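Local atomic coordinates of formate dehydrogenase (Pyrobaculum aerophilum, PDB entry 1QP8), a protein that probably works as a D-2-hydroxyacid dehydrogenase, reducing substrates such as glyoxylate or hydroxypyruvate, and binds NADPH as its cofactor. Residues Ala87-Ala92 with Trp260-Tyr265; Ser81-Val86 with Gly136-Lys141; Asp235-Arg240 with Glu248-Pro253. All coordinates share one frame; numbering follows the deposited sequence.

How the contacts relate
Contacts 1 and 2 share helix 83-98 and meet near the nicotinamide half of NADPH, whereas contact 3 lies farther out in the Rossmann-type domain, its centre about 16 Å from that of contact 1 and about 23 Å from that of contact 2. Contacts 1 and 3 are buried and apolar, one a single ring against a loop, the other a four-ring aromatic cluster. Contact 2, only partly buried, adds a salt bridge between two helices. Asp235 ties contact 3 to contact 1 through the backbone N atoms of Val261 and Ala262. Contact 3 is nested within the loop that contact 1 closes. All three contacts have residues beside NADPH.

Contact 1 of 3, residues Ala87-Ala92 with Trp260-Tyr265; sequences AEFALA and WVAGGY. With NDP (NADPH dihydro-nicotinamide-adenine-dinucleotide phosphate), chain C.
Val261 N and Ala262 N, in the two residues that meet Phe89, both bond the carboxylate of Asp235: its OD2 is gripped by Val261 N and by Thr258 OG1, while its OD1 takes Ala262 N. This fixes Val261 and Ala262 where they touch the ring. Ala262 is the centre of an inverse gamma turn in the loop between strand 255-257 and helix 268-286. Its CA sits over one face of the Phe89 ring, displaced toward the rim, in a CH-pi contact with CA 3.8 Å from the ring centroid. Ala262 CB leans on the same ring at CD2 and CG. On helix 83-98 the Phe89 CG is anti to the backbone N (chi1 -158°), which carries the ring out to the loop. There its far atom CZ meets Val261 CG2 at 3.8 Å, an oblique approach. Ile101 of the second subunit also packs on Phe89. On the cofactor side, Trp260 has NADPH O7N in plane at its ring edge. The chemistry is thus divided: apolar atoms join loop to helix, while the carboxylate of Asp235 holds the loop backbone beside the nicotinamide carboxamide.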
# COMPACT_ATOMS: atom_id res chain seq x y z
N ALA A 87 1.40 -10.74 2.85
CA ALA A 87 1.15 -9.56 3.65
C ALA A 87 1.18 -8.31 2.78
O ALA A 87 0.17 -7.60 2.68
CB ALA A 87 2.18 -9.45 4.76
N GLU A 88 2.31 -8.03 2.13
CA GLU A 88 2.40 -6.84 1.28
C GLU A 88 1.34 -6.84 0.20
O GLU A 88 0.83 -5.79 -0.20
CB GLU A 88 3.77 -6.70 0.59
CG GLU A 88 4.79 -7.79 0.84
CD GLU A 88 6.07 -7.57 0.02
OE1 GLU A 88 6.02 -7.67 -1.24
OE2 GLU A 88 7.12 -7.29 0.63
N PHE A 89 0.99 -8.02 -0.29
CA PHE A 89 -0.01 -8.10 -1.34
C PHE A 89 -1.37 -7.61 -0.84
O PHE A 89 -2.09 -6.92 -1.56
CB PHE A 89 -0.12 -9.53 -1.87
CG PHE A 89 -0.70 -9.61 -3.25
CD1 PHE A 89 0.08 -9.34 -4.36
CD2 PHE A 89 -2.04 -9.91 -3.44
CE1 PHE A 89 -0.47 -9.35 -5.66
CE2 PHE A 89 -2.61 -9.93 -4.72
CZ PHE A 89 -1.82 -9.65 -5.83
N ALA A 90 -1.71 -7.96 0.40
CA ALA A 90 -2.99 -7.54 0.96
C ALA A 90 -3.03 -6.03 1.13
O ALA A 90 -4.07 -5.40 0.90
CB ALA A 90 -3.20 -8.22 2.31
N LEU A 91 -1.91 -5.43 1.52
CA LEU A 91 -1.88 -4.00 1.69
C LEU A 91 -2.12 -3.33 0.36
O LEU A 91 -2.88 -2.36 0.27
CB LEU A 91 -0.55 -3.57 2.27
CG LEU A 91 -0.43 -3.99 3.73
CD1 LEU A 91 1.01 -3.90 4.17
CD2 LEU A 91 -1.32 -3.12 4.59
N ALA A 92 -1.47 -3.85 -0.68
CA ALA A 92 -1.62 -3.31 -2.02
C ALA A 92 -3.07 -3.46 -2.41
O ALA A 92 -3.70 -2.53 -2.90
CB ALA A 92 -0.73 -4.07 -2.99
N TRP A 260 -5.09 -15.24 -7.59
CA TRP A 260 -4.45 -16.04 -6.57
C TRP A 260 -2.92 -15.99 -6.73
O TRP A 260 -2.27 -17.02 -6.84
CB TRP A 260 -4.96 -17.46 -6.71
CG TRP A 260 -4.71 -18.32 -5.56
CD1 TRP A 260 -4.10 -17.97 -4.39
CD2 TRP A 260 -5.08 -19.69 -5.43
NE1 TRP A 260 -4.07 -19.04 -3.54
CE2 TRP A 260 -4.67 -20.11 -4.15
CE3 TRP A 260 -5.73 -20.60 -6.27
CZ2 TRP A 260 -4.88 -21.41 -3.68
CZ3 TRP A 260 -5.95 -21.90 -5.81
CH2 TRP A 260 -5.52 -22.29 -4.53
N VAL A 261 -2.37 -14.79 -6.75
CA VAL A 261 -0.94 -14.61 -6.92
C VAL A 261 -0.23 -13.91 -5.78
O VAL A 261 0.92 -13.48 -5.93
CB VAL A 261 -0.64 -13.82 -8.19
CG1 VAL A 261 -0.88 -14.71 -9.40
CG2 VAL A 261 -1.52 -12.58 -8.24
N ALA A 262 -0.90 -13.78 -4.64
CA ALA A 262 -0.29 -13.13 -3.49
C ALA A 262 0.82 -14.01 -2.96
O ALA A 262 0.69 -14.61 -1.91
CB ALA A 262 -1.34 -12.92 -2.42
N GLY A 263 1.94 -14.09 -3.68
CA GLY A 263 3.02 -14.93 -3.21
C GLY A 263 2.66 -16.40 -3.35
O GLY A 263 1.52 -16.79 -3.11
N GLY A 264 3.64 -17.22 -3.73
CA GLY A 264 3.39 -18.63 -3.92
C GLY A 264 3.31 -18.86 -5.41
O GLY A 264 4.33 -19.02 -6.08
N TYR A 265 2.10 -18.86 -5.95
CA TYR A 265 1.91 -19.05 -7.38
C TYR A 265 2.22 -17.74 -8.13
O TYR A 265 2.15 -17.69 -9.36
CB TYR A 265 0.48 -19.48 -7.68
CG TYR A 265 0.07 -20.75 -6.99
CD1 TYR A 265 -0.27 -20.75 -5.64
CD2 TYR A 265 0.04 -21.97 -7.67
CE1 TYR A 265 -0.64 -21.92 -4.98
CE2 TYR A 265 -0.32 -23.15 -7.03
CZ TYR A 265 -0.66 -23.11 -5.68
OH TYR A 265 -1.01 -24.28 -5.03
PA NDP C . -1.84 -19.60 10.23
O1A NDP C . -2.56 -20.86 9.86
O2A NDP C . -1.04 -19.77 9.00
O5B NDP C . -3.35 -18.99 10.53
C5B NDP C . -3.69 -19.11 11.97
C4B NDP C . -4.43 -17.80 12.45
O4B NDP C . -5.85 -17.72 12.06
C3B NDP C . -4.52 -17.68 14.02
O3B NDP C . -4.77 -16.34 14.39
C2B NDP C . -5.67 -18.67 14.25
O2B NDP C . -6.29 -18.86 15.47
C1B NDP C . -6.59 -18.25 13.18
N9A NDP C . -7.59 -19.23 12.91
C8A NDP C . -7.52 -20.49 12.37
N7A NDP C . -8.71 -21.07 12.26
C5A NDP C . -9.57 -20.12 12.76
C6A NDP C . -11.01 -20.13 12.94
N6A NDP C . -11.73 -21.21 12.59
N1A NDP C . -11.59 -18.99 13.50
C2A NDP C . -10.77 -17.92 13.85
N3A NDP C . -9.46 -17.85 13.72
C4A NDP C . -8.92 -18.99 13.15
O3 NDP C . -1.83 -18.17 9.58
PN NDP C . -1.68 -17.35 8.16
O1N NDP C . -1.76 -15.89 8.38
O2N NDP C . -0.44 -17.72 7.42
O5D NDP C . -2.97 -17.84 7.23
C5D NDP C . -2.86 -19.09 6.52
C4D NDP C . -4.13 -19.22 5.67
O4D NDP C . -4.16 -18.15 4.70
C3D NDP C . -4.13 -20.53 4.87
O3D NDP C . -4.72 -21.54 5.67
C2D NDP C . -4.92 -20.12 3.60
O2D NDP C . -6.32 -20.39 3.74
C1D NDP C . -4.57 -18.63 3.39
N1N NDP C . -3.46 -18.40 2.35
C2N NDP C . -3.82 -17.62 1.21
C3N NDP C . -2.81 -17.40 0.24
C7N NDP C . -3.18 -16.55 -1.03
O7N NDP C . -2.27 -16.20 -1.76
N7N NDP C . -4.49 -16.25 -1.22
C4N NDP C . -1.45 -17.90 0.34
C5N NDP C . -1.23 -18.67 1.54
C6N NDP C . -2.15 -18.92 2.52
P2B NDP C . -5.68 -20.17 16.36
O1X NDP C . -6.63 -20.01 17.52
O2X NDP C . -5.92 -21.33 15.46
O3X NDP C . -4.28 -19.85 16.59

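Contact 2 of 3, residues Ser81-Val86 with Gly136-Lys141; sequences SNADAV and GTRVGK. With NDP (NADPH dihydro-nicotinamide-adenine-dinucleotide phosphate), chain C.
The first turn of helix 83-98 comes up to helix 135-145, closest at the CA atoms of Asp84 and Arg138, 7.3 Å apart. Helix 135-145 follows the first strand, 126-130, of the Rossmann-type nucleotide-binding fold, and Gly136 is consistent with the last glycine of a GxGxxG motif. Asn82 stands at the N-cap position of the other helix, but its side chain makes no capping bond; its amide turns to the nicotinamide. The side chain of Arg138 spans the gap between the helices. It leaves its helix toward segment 81-86 and bends at its third torsion (chi3 -145°), which lays the guanidinium against the start of helix 83-98. Ala83 CB approaches the group obliquely, 3.4 Å from Arg138 CZ, and Asp84 N lies over one face, 3.9 Å above the plane and toward the rim. The charged partner is Asp84: Arg138 NH1 forms a salt bridge to Asp84 OD1 at 2.6 Å. As a hydrogen bond this is weak, with an N-H...O angle of 118°; the carboxylate and guanidinium planes stand at 87°. Arg138 NH2 has a second anionic partner in Glu134 OE1, so the positive charge is shared between two acids. At the beginning of the helix, Ile135 N donates to NADPH. The opposite segment reaches the nicotinamide through two side chains: Asn82 OD1 is 3.2 Å from NADPH C5N, and Val86 CG2 lies 3.9 Å from NADPH C4N.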
# COMPACT_ATOMS: atom_id res chain seq x y z
N SER A 81 5.45 -19.17 5.73
CA SER A 81 6.48 -19.46 4.75
C SER A 81 6.33 -18.43 3.66
O SER A 81 7.29 -18.14 2.93
CB SER A 81 6.32 -20.87 4.20
OG SER A 81 4.95 -21.22 4.13
N ASN A 82 5.13 -17.85 3.56
CA ASN A 82 4.86 -16.81 2.57
C ASN A 82 4.13 -15.63 3.23
O ASN A 82 3.53 -14.79 2.57
CB ASN A 82 4.03 -17.37 1.42
CG ASN A 82 2.73 -17.97 1.88
OD1 ASN A 82 1.94 -18.47 1.07
ND2 ASN A 82 2.49 -17.95 3.18
N ALA A 83 4.22 -15.57 4.56
CA ALA A 83 3.55 -14.53 5.32
C ALA A 83 3.87 -13.13 4.83
O ALA A 83 2.97 -12.33 4.60
CB ALA A 83 3.90 -14.66 6.80
N ASP A 84 5.15 -12.82 4.65
CA ASP A 84 5.51 -11.50 4.19
C ASP A 84 4.95 -11.19 2.82
O ASP A 84 4.27 -10.19 2.64
CB ASP A 84 7.02 -11.33 4.21
CG ASP A 84 7.59 -11.47 5.61
OD1 ASP A 84 7.19 -10.68 6.49
OD2 ASP A 84 8.42 -12.38 5.83
N ALA A 85 5.21 -12.07 1.85
CA ALA A 85 4.72 -11.85 0.49
C ALA A 85 3.23 -11.55 0.46
O ALA A 85 2.80 -10.51 -0.04
CB ALA A 85 5.02 -13.08 -0.37
N VAL A 86 2.44 -12.47 1.00
CA VAL A 86 1.00 -12.32 1.05
C VAL A 86 0.62 -11.05 1.82
O VAL A 86 -0.36 -10.38 1.49
CB VAL A 86 0.36 -13.53 1.74
CG1 VAL A 86 -1.16 -13.42 1.70
CG2 VAL A 86 0.84 -14.80 1.08
N GLY A 136 -2.25 -12.19 9.02
CA GLY A 136 -3.12 -11.28 9.74
C GLY A 136 -2.35 -10.28 10.56
O GLY A 136 -2.55 -9.07 10.45
N THR A 137 -1.43 -10.80 11.36
CA THR A 137 -0.60 -9.98 12.23
C THR A 137 0.27 -8.95 11.53
O THR A 137 0.37 -7.81 11.98
CB THR A 137 0.31 -10.86 13.10
OG1 THR A 137 -0.49 -11.65 13.99
CG2 THR A 137 1.26 -10.00 13.92
N ARG A 138 0.93 -9.35 10.45
CA ARG A 138 1.79 -8.42 9.73
C ARG A 138 0.96 -7.30 9.18
O ARG A 138 1.36 -6.13 9.24
CB ARG A 138 2.54 -9.14 8.61
CG ARG A 138 3.59 -10.10 9.14
CD ARG A 138 4.20 -10.95 8.07
NE ARG A 138 4.51 -12.28 8.60
CZ ARG A 138 5.73 -12.72 8.89
NH1 ARG A 138 6.78 -11.93 8.69
NH2 ARG A 138 5.90 -13.93 9.40
N VAL A 139 -0.21 -7.66 8.67
CA VAL A 139 -1.11 -6.66 8.11
C VAL A 139 -1.52 -5.73 9.24
O VAL A 139 -1.33 -4.52 9.17
CB VAL A 139 -2.36 -7.35 7.47
CG1 VAL A 139 -3.33 -6.30 6.94
CG2 VAL A 139 -1.92 -8.25 6.31
N GLY A 140 -2.06 -6.33 10.30
CA GLY A 140 -2.49 -5.56 11.46
C GLY A 140 -1.44 -4.59 11.97
O GLY A 140 -1.74 -3.43 12.22
N LYS A 141 -0.21 -5.06 12.10
CA LYS A 141 0.85 -4.19 12.57
C LYS A 141 1.08 -2.98 11.65
O LYS A 141 1.25 -1.85 12.13
CB LYS A 141 2.13 -4.99 12.78
CG LYS A 141 1.96 -6.00 13.90
CD LYS A 141 3.25 -6.70 14.30
CE LYS A 141 3.01 -7.59 15.51
NZ LYS A 141 4.21 -8.34 15.93
PA NDP C . -1.84 -19.60 10.23
O1A NDP C . -2.56 -20.86 9.86
O2A NDP C . -1.04 -19.77 9.00
O5B NDP C . -3.35 -18.99 10.53
C5B NDP C . -3.69 -19.11 11.97
C4B NDP C . -4.43 -17.80 12.45
O4B NDP C . -5.85 -17.72 12.06
C3B NDP C . -4.52 -17.68 14.02
O3B NDP C . -4.77 -16.34 14.39
C2B NDP C . -5.67 -18.67 14.25
O2B NDP C . -6.29 -18.86 15.47
C1B NDP C . -6.59 -18.25 13.18
N9A NDP C . -7.59 -19.23 12.91
C8A NDP C . -7.52 -20.49 12.37
N7A NDP C . -8.71 -21.07 12.26
C5A NDP C . -9.57 -20.12 12.76
C6A NDP C . -11.01 -20.13 12.94
N6A NDP C . -11.73 -21.21 12.59
N1A NDP C . -11.59 -18.99 13.50
C2A NDP C . -10.77 -17.92 13.85
N3A NDP C . -9.46 -17.85 13.72
C4A NDP C . -8.92 -18.99 13.15
O3 NDP C . -1.83 -18.17 9.58
PN NDP C . -1.68 -17.35 8.16
O1N NDP C . -1.76 -15.89 8.38
O2N NDP C . -0.44 -17.72 7.42
O5D NDP C . -2.97 -17.84 7.23
C5D NDP C . -2.86 -19.09 6.52
C4D NDP C . -4.13 -19.22 5.67
O4D NDP C . -4.16 -18.15 4.70
C3D NDP C . -4.13 -20.53 4.87
O3D NDP C . -4.72 -21.54 5.67
C2D NDP C . -4.92 -20.12 3.60
O2D NDP C . -6.32 -20.39 3.74
C1D NDP C . -4.57 -18.63 3.39
N1N NDP C . -3.46 -18.40 2.35
C2N NDP C . -3.82 -17.62 1.21
C3N NDP C . -2.81 -17.40 0.24
C7N NDP C . -3.18 -16.55 -1.03
O7N NDP C . -2.27 -16.20 -1.76
N7N NDP C . -4.49 -16.25 -1.22
C4N NDP C . -1.45 -17.90 0.34
C5N NDP C . -1.23 -18.67 1.54
C6N NDP C . -2.15 -18.92 2.52
P2B NDP C . -5.68 -20.17 16.36
O1X NDP C . -6.63 -20.01 17.52
O2X NDP C . -5.92 -21.33 15.46
O3X NDP C . -4.28 -19.85 16.59

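Contact 3 of 3, residues Asp235-Arg240 with Glu248-Pro253; sequences DVWWGR and EFFSLP. With NDP (NADPH dihydro-nicotinamide-adenine-dinucleotide phosphate), chain C.
One face of the Trp237 indole receives the edge of Phe250, and one face of Phe249 receives the outer corner of Trp238. Together the four rings form an aromatic cluster in the Rossmann-type domain, within the beta-alpha-beta crossover from strand 231-234 through helix 247-250 to strand 255-257. At the start of segment 235-240 the chain borders the cofactor, with Asp235 and Val236 beside the nicotinamide carboxamide. The two indoles come from the first two residues of a type I beta turn, Trp237 to Arg240, closed by Arg240 N to Trp237 O at 2.8 Å. Trp237 CG is anti to the carbonyl carbon (chi1 -56°), which directs the six-membered ring toward helix 247-250. Trp238 meets Phe249 with the planes differing by 27°, but the rings are so offset, with 5.1 Å between the centroid of the Phe249 ring and that of the Trp238 six-membered ring, that just the Trp238 corner lies over Phe249; Trp238 CZ3 touches Phe249 CZ at 3.8 Å. Trp237 reaches Phe249 too, its CZ3 lying 3.8 Å from Phe249 CB, though the two rings are inclined obliquely. Phe249 thus touches both tryptophans, whose CZ3 atoms lie on the same side of its ring. The indole N-H groups are used outside the cluster: Trp237 NE1 bonds Thr258 O and Trp238 NE1 bonds Leu215 O, each fixing the rotation of its ring. Met108 of the second subunit packs on Phe250. Across the two segments, Phe250 meets Trp237 in a T-shaped pair, with the Phe250 ring and the six-membered ring of Trp237 at 87° and their centroids 4.7 Å apart. Phe250 CE2 does the touching: it stands 3.3 Å above the indole plane, displaced toward the rim, and comes nearest at Trp237 CH2, 3.4 Å away.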
# COMPACT_ATOMS: atom_id res chain seq x y z
N ASP A 235 -7.83 -11.88 -3.96
CA ASP A 235 -6.84 -12.62 -4.71
C ASP A 235 -7.25 -14.08 -4.70
O ASP A 235 -6.61 -14.90 -5.34
CB ASP A 235 -5.47 -12.50 -4.05
CG ASP A 235 -4.42 -13.34 -4.73
OD1 ASP A 235 -3.89 -14.29 -4.10
OD2 ASP A 235 -4.14 -13.05 -5.91
N VAL A 236 -8.31 -14.39 -3.98
CA VAL A 236 -8.76 -15.78 -3.90
C VAL A 236 -10.23 -15.91 -4.27
O VAL A 236 -11.03 -15.03 -3.98
CB VAL A 236 -8.56 -16.33 -2.51
CG1 VAL A 236 -8.60 -17.86 -2.56
CG2 VAL A 236 -7.24 -15.85 -1.98
N TRP A 237 -10.60 -17.02 -4.90
CA TRP A 237 -11.97 -17.14 -5.33
C TRP A 237 -12.64 -18.48 -5.11
O TRP A 237 -11.97 -19.50 -4.97
CB TRP A 237 -12.05 -16.79 -6.81
CG TRP A 237 -11.51 -15.45 -7.06
CD1 TRP A 237 -10.19 -15.11 -7.24
CD2 TRP A 237 -12.24 -14.23 -7.02
NE1 TRP A 237 -10.07 -13.74 -7.30
CE2 TRP A 237 -11.31 -13.17 -7.17
CE3 TRP A 237 -13.60 -13.92 -6.87
CZ2 TRP A 237 -11.70 -11.84 -7.18
CZ3 TRP A 237 -13.99 -12.59 -6.88
CH2 TRP A 237 -13.04 -11.56 -7.03
N TRP A 238 -13.98 -18.46 -5.09
CA TRP A 238 -14.75 -19.68 -4.90
C TRP A 238 -14.44 -20.65 -6.02
O TRP A 238 -14.41 -21.85 -5.82
CB TRP A 238 -16.24 -19.36 -4.85
CG TRP A 238 -16.57 -18.48 -3.71
CD1 TRP A 238 -16.84 -18.86 -2.43
CD2 TRP A 238 -16.56 -17.05 -3.71
NE1 TRP A 238 -16.99 -17.75 -1.63
CE2 TRP A 238 -16.82 -16.63 -2.39
CE3 TRP A 238 -16.35 -16.08 -4.70
CZ2 TRP A 238 -16.88 -15.28 -2.03
CZ3 TRP A 238 -16.40 -14.73 -4.34
CH2 TRP A 238 -16.67 -14.34 -3.01
N GLY A 239 -14.20 -20.11 -7.21
CA GLY A 239 -13.88 -20.95 -8.34
C GLY A 239 -12.58 -21.70 -8.14
O GLY A 239 -12.24 -22.58 -8.93
N ARG A 240 -11.84 -21.33 -7.10
CA ARG A 240 -10.58 -21.99 -6.77
C ARG A 240 -9.80 -22.43 -8.00
O ARG A 240 -9.83 -23.60 -8.36
CB ARG A 240 -10.85 -23.22 -5.91
CG ARG A 240 -10.49 -23.05 -4.45
CD ARG A 240 -10.66 -24.34 -3.66
NE ARG A 240 -10.00 -24.21 -2.36
CZ ARG A 240 -8.68 -24.22 -2.18
NH1 ARG A 240 -7.86 -24.38 -3.22
NH2 ARG A 240 -8.17 -24.06 -0.96
N GLU A 248 -18.74 -13.38 -12.99
CA GLU A 248 -19.78 -12.40 -12.72
C GLU A 248 -19.32 -11.36 -11.70
O GLU A 248 -19.93 -10.31 -11.57
CB GLU A 248 -21.05 -13.06 -12.22
CG GLU A 248 -20.88 -13.97 -11.04
CD GLU A 248 -22.15 -14.76 -10.79
OE1 GLU A 248 -23.16 -14.15 -10.39
OE2 GLU A 248 -22.14 -15.99 -11.01
N PHE A 249 -18.24 -11.66 -10.98
CA PHE A 249 -17.74 -10.70 -10.01
C PHE A 249 -16.84 -9.71 -10.72
O PHE A 249 -16.93 -8.50 -10.50
CB PHE A 249 -16.93 -11.40 -8.91
CG PHE A 249 -17.78 -11.93 -7.76
CD1 PHE A 249 -18.33 -13.20 -7.81
CD2 PHE A 249 -18.03 -11.13 -6.65
CE1 PHE A 249 -19.13 -13.67 -6.77
CE2 PHE A 249 -18.83 -11.60 -5.61
CZ PHE A 249 -19.38 -12.86 -5.68
N PHE A 250 -15.99 -10.24 -11.60
CA PHE A 250 -15.04 -9.41 -12.33
C PHE A 250 -15.68 -8.33 -13.20
O PHE A 250 -15.05 -7.31 -13.52
CB PHE A 250 -14.14 -10.32 -13.17
CG PHE A 250 -13.61 -11.51 -12.41
CD1 PHE A 250 -13.41 -12.73 -13.05
CD2 PHE A 250 -13.38 -11.43 -11.04
CE1 PHE A 250 -13.00 -13.85 -12.34
CE2 PHE A 250 -12.98 -12.54 -10.32
CZ PHE A 250 -12.79 -13.76 -10.97
N SER A 251 -16.94 -8.52 -13.58
CA SER A 251 -17.62 -7.54 -14.42
C SER A 251 -18.31 -6.47 -13.57
O SER A 251 -18.96 -5.56 -14.11
CB SER A 251 -18.65 -8.21 -15.30
OG SER A 251 -19.63 -8.81 -14.49
N LEU A 252 -18.20 -6.59 -12.25
CA LEU A 252 -18.79 -5.59 -11.38
C LEU A 252 -17.72 -4.52 -11.22
O LEU A 252 -16.56 -4.82 -10.94
CB LEU A 252 -19.19 -6.21 -10.04
CG LEU A 252 -20.49 -7.04 -10.15
CD1 LEU A 252 -20.67 -8.01 -8.98
CD2 LEU A 252 -21.66 -6.07 -10.24
N PRO A 253 -18.09 -3.27 -11.46
CA PRO A 253 -17.11 -2.19 -11.33
C PRO A 253 -16.54 -2.00 -9.94
O PRO A 253 -15.46 -1.42 -9.80
CB PRO A 253 -17.85 -0.98 -11.88
CG PRO A 253 -19.28 -1.34 -11.75
CD PRO A 253 -19.31 -2.79 -12.13
PA NDP C . -1.84 -19.60 10.23
O1A NDP C . -2.56 -20.86 9.86
O2A NDP C . -1.04 -19.77 9.00
O5B NDP C . -3.35 -18.99 10.53
C5B NDP C . -3.69 -19.11 11.97
C4B NDP C . -4.43 -17.80 12.45
O4B NDP C . -5.85 -17.72 12.06
C3B NDP C . -4.52 -17.68 14.02
O3B NDP C . -4.77 -16.34 14.39
C2B NDP C . -5.67 -18.67 14.25
O2B NDP C . -6.29 -18.86 15.47
C1B NDP C . -6.59 -18.25 13.18
N9A NDP C . -7.59 -19.23 12.91
C8A NDP C . -7.52 -20.49 12.37
N7A NDP C . -8.71 -21.07 12.26
C5A NDP C . -9.57 -20.12 12.76
C6A NDP C . -11.01 -20.13 12.94
N6A NDP C . -11.73 -21.21 12.59
N1A NDP C . -11.59 -18.99 13.50
C2A NDP C . -10.77 -17.92 13.85
N3A NDP C . -9.46 -17.85 13.72
C4A NDP C . -8.92 -18.99 13.15
O3 NDP C . -1.83 -18.17 9.58
PN NDP C . -1.68 -17.35 8.16
O1N NDP C . -1.76 -15.89 8.38
O2N NDP C . -0.44 -17.72 7.42
O5D NDP C . -2.97 -17.84 7.23
C5D NDP C . -2.86 -19.09 6.52
C4D NDP C . -4.13 -19.22 5.67
O4D NDP C . -4.16 -18.15 4.70
C3D NDP C . -4.13 -20.53 4.87
O3D NDP C . -4.72 -21.54 5.67
C2D NDP C . -4.92 -20.12 3.60
O2D NDP C . -6.32 -20.39 3.74
C1D NDP C . -4.57 -18.63 3.39
N1N NDP C . -3.46 -18.40 2.35
C2N NDP C . -3.82 -17.62 1.21
C3N NDP C . -2.81 -17.40 0.24
C7N NDP C . -3.18 -16.55 -1.03
O7N NDP C . -2.27 -16.20 -1.76
N7N NDP C . -4.49 -16.25 -1.22
C4N NDP C . -1.45 -17.90 0.34
C5N NDP C . -1.23 -18.67 1.54
C6N NDP C . -2.15 -18.92 2.52
P2B NDP C . -5.68 -20.17 16.36
O1X NDP C . -6.63 -20.01 17.52
O2X NDP C . -5.92 -21.33 15.46
O3X NDP C . -4.28 -19.85 16.59